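Local coordinates for thioredoxin family protein (PDB 2YP6) that is a surface-exposed thioredoxin-fold lipoprotein that helps the pneumococcus resist extracellular oxidative stress, probably by thiol-disulfide exchange, at residues K70-K75 / E103-I108. Numbering follows the deposited sequence.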
ATOM      1  N   LYS A  70      -8.117 -12.750   0.074  1.00 15.28           N
ATOM      2  CA  LYS A  70      -8.304 -11.538   0.866  1.00 14.09           C
ATOM      3  C   LYS A  70      -8.323 -10.350  -0.077  1.00 16.96           C
ATOM      4  O   LYS A  70      -7.546 -10.302  -1.020  1.00 15.73           O
ATOM      5  CB  LYS A  70      -7.162 -11.324   1.889  1.00 15.98           C
ATOM      6  CG  LYS A  70      -6.995 -12.431   2.925  1.00 24.25           C
ATOM      7  CD  LYS A  70      -8.279 -12.648   3.723  1.00 46.51           C
ATOM      8  CE  LYS A  70      -8.508 -11.592   4.804  1.00 53.49           C
ATOM      9  NZ  LYS A  70      -9.720 -11.935   5.628  1.00 56.63           N
ATOM     10  N   LYS A  71      -9.232  -9.410   0.160  1.00 12.23           N
ATOM     11  CA  LYS A  71      -9.181  -8.121  -0.501  1.00 11.06           C
ATOM     12  C   LYS A  71      -7.922  -7.433  -0.003  1.00  9.87           C
ATOM     13  O   LYS A  71      -7.456  -7.716   1.109  1.00 10.17           O
ATOM     14  CB  LYS A  71     -10.445  -7.324  -0.179  1.00 12.42           C
ATOM     15  CG  LYS A  71     -11.729  -8.042  -0.646  1.00 13.67           C
ATOM     16  CD  LYS A  71     -13.015  -7.399  -0.164  1.00 15.35           C
ATOM     17  CE  LYS A  71     -14.214  -8.287  -0.458  1.00 18.36           C
ATOM     18  NZ  LYS A  71     -15.469  -7.744   0.093  1.00 20.19           N
ATOM     19  N   VAL A  72      -7.355  -6.533  -0.814  1.00 10.42           N
ATOM     20  CA  VAL A  72      -6.115  -5.875  -0.426  1.00  9.30           C
ATOM     21  C   VAL A  72      -6.228  -4.380  -0.687  1.00 12.55           C
ATOM     22  O   VAL A  72      -6.663  -3.960  -1.735  1.00 10.58           O
ATOM     23  CB  VAL A  72      -4.883  -6.478  -1.161  1.00 10.77           C
ATOM     24  CG1 VAL A  72      -3.618  -5.700  -0.876  1.00 12.70           C
ATOM     25  CG2 VAL A  72      -4.680  -7.961  -0.768  1.00 10.22           C
ATOM     26  N   TYR A  73      -5.835  -3.596   0.308  1.00  8.96           N
ATOM     27  CA  TYR A  73      -5.694  -2.132   0.176  1.00 10.79           C
ATOM     28  C   TYR A  73      -4.211  -1.892  -0.057  1.00 13.16           C
ATOM     29  O   TYR A  73      -3.400  -2.115   0.846  1.00  9.16           O
ATOM     30  CB  TYR A  73      -6.182  -1.521   1.464  1.00  9.91           C
ATOM     31  CG  TYR A  73      -6.181  -0.002   1.634  1.00  9.64           C
ATOM     32  CD1 TYR A  73      -5.025   0.765   1.493  1.00 12.67           C
ATOM     33  CD2 TYR A  73      -7.330   0.644   2.040  1.00 12.38           C
ATOM     34  CE1 TYR A  73      -5.046   2.139   1.716  1.00 12.97           C
ATOM     35  CE2 TYR A  73      -7.360   2.018   2.258  1.00 18.24           C
ATOM     36  CZ  TYR A  73      -6.202   2.761   2.096  1.00 14.28           C
ATOM     37  OH  TYR A  73      -6.229   4.136   2.350  1.00 13.00           O
ATOM     38  N   LEU A  74      -3.842  -1.519  -1.291  1.00 10.39           N
ATOM     39  CA  LEU A  74      -2.421  -1.409  -1.658  1.00  7.81           C
ATOM     40  C   LEU A  74      -2.099   0.038  -1.927  1.00 11.74           C
ATOM     41  O   LEU A  74      -2.620   0.595  -2.882  1.00 13.06           O
ATOM     42  CB  LEU A  74      -2.120  -2.259  -2.892  1.00 10.27           C
ATOM     43  CG  LEU A  74      -0.673  -2.299  -3.357  1.00 10.54           C
ATOM     44  CD1 LEU A  74       0.236  -2.965  -2.349  1.00 11.82           C
ATOM     45  CD2 LEU A  74      -0.588  -3.034  -4.704  1.00 11.59           C
ATOM     46  N   LYS A  75      -1.274   0.639  -1.072  1.00  9.51           N
ATOM     47  CA  LYS A  75      -0.963   2.064  -1.168  1.00  9.18           C
ATOM     48  C   LYS A  75       0.483   2.288  -1.535  1.00 10.82           C
ATOM     49  O   LYS A  75       1.390   1.798  -0.857  1.00 11.00           O
ATOM     50  CB  LYS A  75      -1.241   2.764   0.154  1.00  9.27           C
ATOM     51  CG  LYS A  75      -1.002   4.235   0.150  1.00 12.03           C
ATOM     52  CD  LYS A  75      -1.070   4.798   1.585  1.00 20.66           C
ATOM     53  CE  LYS A  75      -1.090   6.292   1.605  1.00 27.66           C
ATOM     54  NZ  LYS A  75      -2.433   6.858   1.276  1.00 26.85           N
ATOM     55  N   GLU A 103      -6.701  -6.808   3.757  1.00 15.50           N
ATOM     56  CA  GLU A 103      -5.377  -6.596   4.311  1.00 14.56           C
ATOM     57  C   GLU A 103      -4.854  -5.282   3.773  1.00 15.36           C
ATOM     58  O   GLU A 103      -5.083  -4.948   2.602  1.00 14.42           O
ATOM     59  CB  GLU A 103      -4.455  -7.725   3.863  1.00 19.42           C
ATOM     60  CG  GLU A 103      -2.949  -7.430   3.948  1.00 32.86           C
ATOM     61  CD  GLU A 103      -2.337  -7.681   5.342  1.00 42.39           C
ATOM     62  OE1 GLU A 103      -2.981  -8.402   6.153  1.00 33.78           O
ATOM     63  OE2 GLU A 103      -1.212  -7.144   5.607  1.00 33.13           O
ATOM     64  N   ILE A 104      -4.118  -4.566   4.606  1.00 12.48           N
ATOM     65  CA  ILE A 104      -3.434  -3.350   4.196  1.00 11.40           C
ATOM     66  C   ILE A 104      -1.943  -3.601   3.928  1.00 11.08           C
ATOM     67  O   ILE A 104      -1.232  -4.179   4.775  1.00 11.29           O
ATOM     68  CB  ILE A 104      -3.565  -2.252   5.281  1.00 11.26           C
ATOM     69  CG1 ILE A 104      -5.035  -1.911   5.491  1.00 13.21           C
ATOM     70  CG2 ILE A 104      -2.747  -1.061   4.904  1.00 11.29           C
ATOM     71  CD1 ILE A 104      -5.350  -1.313   6.852  1.00 14.82           C
ATOM     72  N   LEU A 105      -1.482  -3.149   2.761  1.00 10.63           N
ATOM     73  CA  LEU A 105      -0.071  -3.207   2.378  1.00 10.25           C
ATOM     74  C   LEU A 105       0.292  -1.871   1.777  1.00 10.26           C
ATOM     75  O   LEU A 105      -0.483  -1.303   0.993  1.00 11.23           O
ATOM     76  CB  LEU A 105       0.213  -4.265   1.308  1.00 11.29           C
ATOM     77  CG  LEU A 105      -0.032  -5.726   1.655  1.00 15.11           C
ATOM     78  CD1 LEU A 105       0.229  -6.604   0.431  1.00 15.12           C
ATOM     79  CD2 LEU A 105       0.820  -6.149   2.821  1.00 15.98           C
ATOM     80  N   THR A 106       1.455  -1.354   2.150  1.00 10.18           N
ATOM     81  CA  THR A 106       1.935  -0.126   1.533  1.00  8.81           C
ATOM     82  C   THR A 106       3.303  -0.395   0.945  1.00 10.97           C
ATOM     83  O   THR A 106       3.996  -1.284   1.418  1.00 10.18           O
ATOM     84  CB  THR A 106       1.962   1.074   2.493  1.00 11.60           C
ATOM     85  OG1 THR A 106       3.147   1.035   3.306  1.00 13.60           O
ATOM     86  CG2 THR A 106       0.702   1.100   3.364  1.00 13.22           C
ATOM     87  N   VAL A 107       3.658   0.382  -0.078  1.00 10.23           N
ATOM     88  CA  VAL A 107       4.891   0.216  -0.826  1.00  9.07           C
ATOM     89  C   VAL A 107       5.619   1.557  -0.980  1.00  9.21           C
ATOM     90  O   VAL A 107       5.013   2.565  -1.378  1.00 10.88           O
ATOM     91  CB  VAL A 107       4.615  -0.358  -2.235  1.00 10.05           C
ATOM     92  CG1 VAL A 107       5.948  -0.727  -2.938  1.00 12.91           C
ATOM     93  CG2 VAL A 107       3.653  -1.565  -2.178  1.00 13.79           C
ATOM     94  N   ILE A 108       6.905   1.557  -0.645  1.00 11.43           N
ATOM     95  CA  ILE A 108       7.794   2.680  -0.941  1.00 11.41           C
ATOM     96  C   ILE A 108       8.922   2.158  -1.829  1.00 13.60           C
ATOM     97  O   ILE A 108       9.098   0.959  -1.991  1.00 12.61           O
ATOM     98  CB  ILE A 108       8.382   3.340   0.325  1.00 11.76           C
ATOM     99  CG1 ILE A 108       9.276   2.365   1.063  1.00 11.89           C
ATOM    100  CG2 ILE A 108       7.289   3.835   1.247  1.00 12.55           C
ATOM    101  CD1 ILE A 108      10.180   2.975   2.131  1.00 15.01           C
TER
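Tyr73 and Lys75 each bond through N and O to the neighbouring strand, which fixes the pairing of 71-75 with 103-108 as parallel. The N-to-C directions differ by 18° and the axes approach to 4.7 Å. Glu103 N donates to Lys71 O at 2.9 Å, Tyr73 N to Glu103 O, Leu105 N to Tyr73 O, Lys75 N to Leu105 O, and Val107 N to Lys75 O at 2.8 Å. The central bond, from Leu105 N, is nearly straight, with 176° at the hydrogen. Carbonyls also receive CA-H contacts, the shortest joining Thr106 CA to Lys75 O at 3.1 Å.

On the face carrying Val72, Leu74 and Leu105, the contact is made by aliphatic carbons, chiefly methyl groups. With CG of Leu74 anti to the backbone N (chi1 -177°) and chi2 near +60°, its CD1 is carried over the partner strand, to Leu105 CB at 3.9 Å and to Val107 CG2 at 3.7 Å, bridging residues two apart. Val72 CG1 meets Leu105 CD1 more loosely, at 4.2 Å, the two side chains crossing at a slant.

Tyr73, Lys75, Ile104 and Thr106 occupy the other face, where helix 88-96 packs through Leu91 on Tyr73 and Thr106 and through Ala95 on Ile104. Lys75 CB lies 4.1 Å from Thr106 CG2, whereas the lysine NZ turns away to a salt bridge with Glu155 OE2 and a hydrogen bond with Ser87 OG. Thr106 OG1 is hydrogen-bonded to Pro134 O and Trp77 NE1, outside the pair.

Strand 71-76 leads through helices 82-86 and 88-96 into adjacent, parallel strand 102-108: a beta-alpha-beta crossover at the centre of the thioredoxin fold, with the disulfide-bonded Cys81 and Cys84 in the connection just beyond the first strand.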